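Local coordinates for endolysin (Escherichia coli O157 typing phage 15, PDB 7M5I), which probably degrades the host peptidoglycan as a glycoside hydrolase family 24 lysozyme, helping to release phage particles at lysis, at residues 23-28 with 53-58. Sequence-based numbering, arbitrary orientation.
Sequences LELEAY and MKITAE
L25 lays its side chain over the backbone of I55, T56 and A57, where the chain enters the helix 57-78. Its CB stands 3.3 Å from I55 O, and CD2 reaches T56 C at 3.8 Å; chi1 of -63°, with CG anti to the carbonyl carbon, carries the isobutyl group there. The carbonyl of the same leucine takes the N-H of I55 in its own plane (N to O 3.0 Å), while the CA-H of K54 also approaches L25 O. E26 faces K54 in a single antiparallel bridge, and their extended side chains run side by side in the same direction. The carboxylate carbon CD of E26 lies 3.5 Å from CE of K54, yet E26 OE1 and K54 NZ stay 4.0 Å apart, too far for a salt bridge. A27 closes the bridge: its N-H points almost straight at M53 O (N to O 3.0 Å, 170° at the hydrogen). Beyond this pair, M53 and I55 pack on I37 of strand 35-38, which joins the bridge to the small antiparallel sheet of the phage lysozyme fold. The union at this surface thus rests on two backbone bonds and leucine packing, with the E26-K54 charges probably adding a modest attraction.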
loop_
_atom_site.group_PDB
_atom_site.type_symbol
_atom_site.label_atom_id
_atom_site.label_comp_id
_atom_site.label_asym_id
_atom_site.label_seq_id
_atom_site.Cartn_x
_atom_site.Cartn_y
_atom_site.Cartn_z
ATOM N N LEU A 23 6.467 -11.491 5.067
ATOM C CA LEU A 23 5.725 -12.751 4.834
ATOM C C LEU A 23 5.769 -13.636 6.067
ATOM O O LEU A 23 6.870 -13.961 6.512
ATOM C CB LEU A 23 6.317 -13.533 3.664
ATOM C CG LEU A 23 5.614 -14.849 3.335
ATOM C CD1 LEU A 23 4.142 -14.711 3.025
ATOM C CD2 LEU A 23 6.263 -15.546 2.178
ATOM N N GLU A 24 4.619 -14.107 6.545
ATOM C CA GLU A 24 4.647 -15.198 7.531
ATOM C C GLU A 24 3.667 -16.245 7.053
ATOM O O GLU A 24 2.526 -15.837 6.669
ATOM C CB GLU A 24 4.246 -14.727 8.917
ATOM C CG GLU A 24 5.237 -13.777 9.521
ATOM C CD GLU A 24 6.634 -14.262 9.833
ATOM O OE1 GLU A 24 6.910 -15.494 9.914
ATOM O OE2 GLU A 24 7.482 -13.348 9.846
ATOM N N LEU A 25 4.043 -17.493 7.113
ATOM C CA LEU A 25 3.104 -18.563 6.677
ATOM C C LEU A 25 2.240 -19.084 7.832
ATOM O O LEU A 25 1.355 -19.852 7.564
ATOM C CB LEU A 25 3.843 -19.702 6.007
ATOM C CG LEU A 25 4.580 -19.361 4.716
ATOM C CD1 LEU A 25 5.129 -20.620 4.050
ATOM C CD2 LEU A 25 3.714 -18.525 3.779
ATOM N N GLU A 26 2.620 -18.798 9.070
ATOM C CA GLU A 26 1.792 -19.117 10.245
ATOM C C GLU A 26 1.184 -17.830 10.776
ATOM O O GLU A 26 1.874 -16.776 10.838
ATOM C CB GLU A 26 2.591 -19.745 11.385
ATOM C CG GLU A 26 3.362 -20.986 11.040
ATOM C CD GLU A 26 3.866 -21.757 12.274
ATOM O OE1 GLU A 26 4.819 -22.582 12.124
ATOM O OE2 GLU A 26 3.326 -21.505 13.415
ATOM N N ALA A 27 -0.096 -17.912 11.131
ATOM C CA ALA A 27 -0.822 -16.772 11.711
ATOM C C ALA A 27 -0.062 -16.256 12.947
ATOM O O ALA A 27 0.479 -17.077 13.739
ATOM C CB ALA A 27 -2.235 -17.142 12.033
ATOM N N TYR A 28 -0.069 -14.956 13.108
ATOM C CA TYR A 28 0.522 -14.296 14.297
ATOM C C TYR A 28 -0.400 -13.141 14.647
ATOM O O TYR A 28 -1.062 -12.529 13.787
ATOM C CB TYR A 28 1.948 -13.783 14.007
ATOM C CG TYR A 28 2.049 -12.704 12.977
ATOM C CD1 TYR A 28 2.058 -12.988 11.621
ATOM C CD2 TYR A 28 2.130 -11.362 13.332
ATOM C CE1 TYR A 28 2.191 -12.012 10.643
ATOM C CE2 TYR A 28 2.218 -10.365 12.360
ATOM C CZ TYR A 28 2.295 -10.680 11.013
ATOM O OH TYR A 28 2.316 -9.728 10.008
ATOM N N MET A 53 -3.565 -21.056 12.005
ATOM C CA MET A 53 -3.641 -21.353 10.553
ATOM C C MET A 53 -2.223 -21.366 9.976
ATOM O O MET A 53 -1.350 -20.598 10.479
ATOM C CB MET A 53 -4.413 -20.270 9.783
ATOM C CG MET A 53 -5.916 -20.486 9.852
ATOM S SD MET A 53 -6.670 -19.061 8.940
ATOM C CE MET A 53 -5.970 -19.355 7.311
ATOM N N LYS A 54 -2.029 -22.203 8.964
ATOM C CA LYS A 54 -0.768 -22.244 8.166
ATOM C C LYS A 54 -1.162 -22.255 6.706
ATOM O O LYS A 54 -2.120 -22.961 6.331
ATOM C CB LYS A 54 0.063 -23.475 8.496
ATOM C CG LYS A 54 0.725 -23.396 9.863
ATOM C CD LYS A 54 1.436 -24.670 10.286
ATOM C CE LYS A 54 1.872 -24.618 11.745
ATOM N NZ LYS A 54 2.509 -25.897 12.147
ATOM N N ILE A 55 -0.471 -21.485 5.902
ATOM C CA ILE A 55 -0.762 -21.344 4.469
ATOM C C ILE A 55 0.550 -21.549 3.701
ATOM O O ILE A 55 1.625 -21.462 4.311
ATOM C CB ILE A 55 -1.408 -19.983 4.137
ATOM C CG1 ILE A 55 -0.538 -18.782 4.497
ATOM C CG2 ILE A 55 -2.790 -19.912 4.766
ATOM C CD1 ILE A 55 -1.120 -17.471 3.940
ATOM N N THR A 56 0.437 -21.773 2.401
ATOM C CA THR A 56 1.612 -21.810 1.496
ATOM C C THR A 56 1.948 -20.421 1.003
ATOM O O THR A 56 1.083 -19.507 1.070
ATOM C CB THR A 56 1.331 -22.759 0.320
ATOM O OG1 THR A 56 0.318 -22.170 -0.485
ATOM C CG2 THR A 56 0.985 -24.156 0.734
ATOM N N ALA A 57 3.131 -20.242 0.413
ATOM C CA ALA A 57 3.528 -18.971 -0.198
ATOM C C ALA A 57 2.560 -18.649 -1.371
ATOM O O ALA A 57 2.289 -17.480 -1.603
ATOM C CB ALA A 57 4.970 -19.049 -0.669
ATOM N N GLU A 58 2.092 -19.658 -2.074
ATOM C CA GLU A 58 1.141 -19.452 -3.217
ATOM C C GLU A 58 -0.183 -18.881 -2.684
ATOM O O GLU A 58 -0.704 -17.910 -3.282
ATOM C CB GLU A 58 0.880 -20.740 -3.986
ATOM C CG GLU A 58 2.083 -21.188 -4.783
ATOM C CD GLU A 58 3.178 -21.963 -4.044
ATOM O OE1 GLU A 58 3.015 -22.336 -2.831
ATOM O OE2 GLU A 58 4.214 -22.200 -4.731
#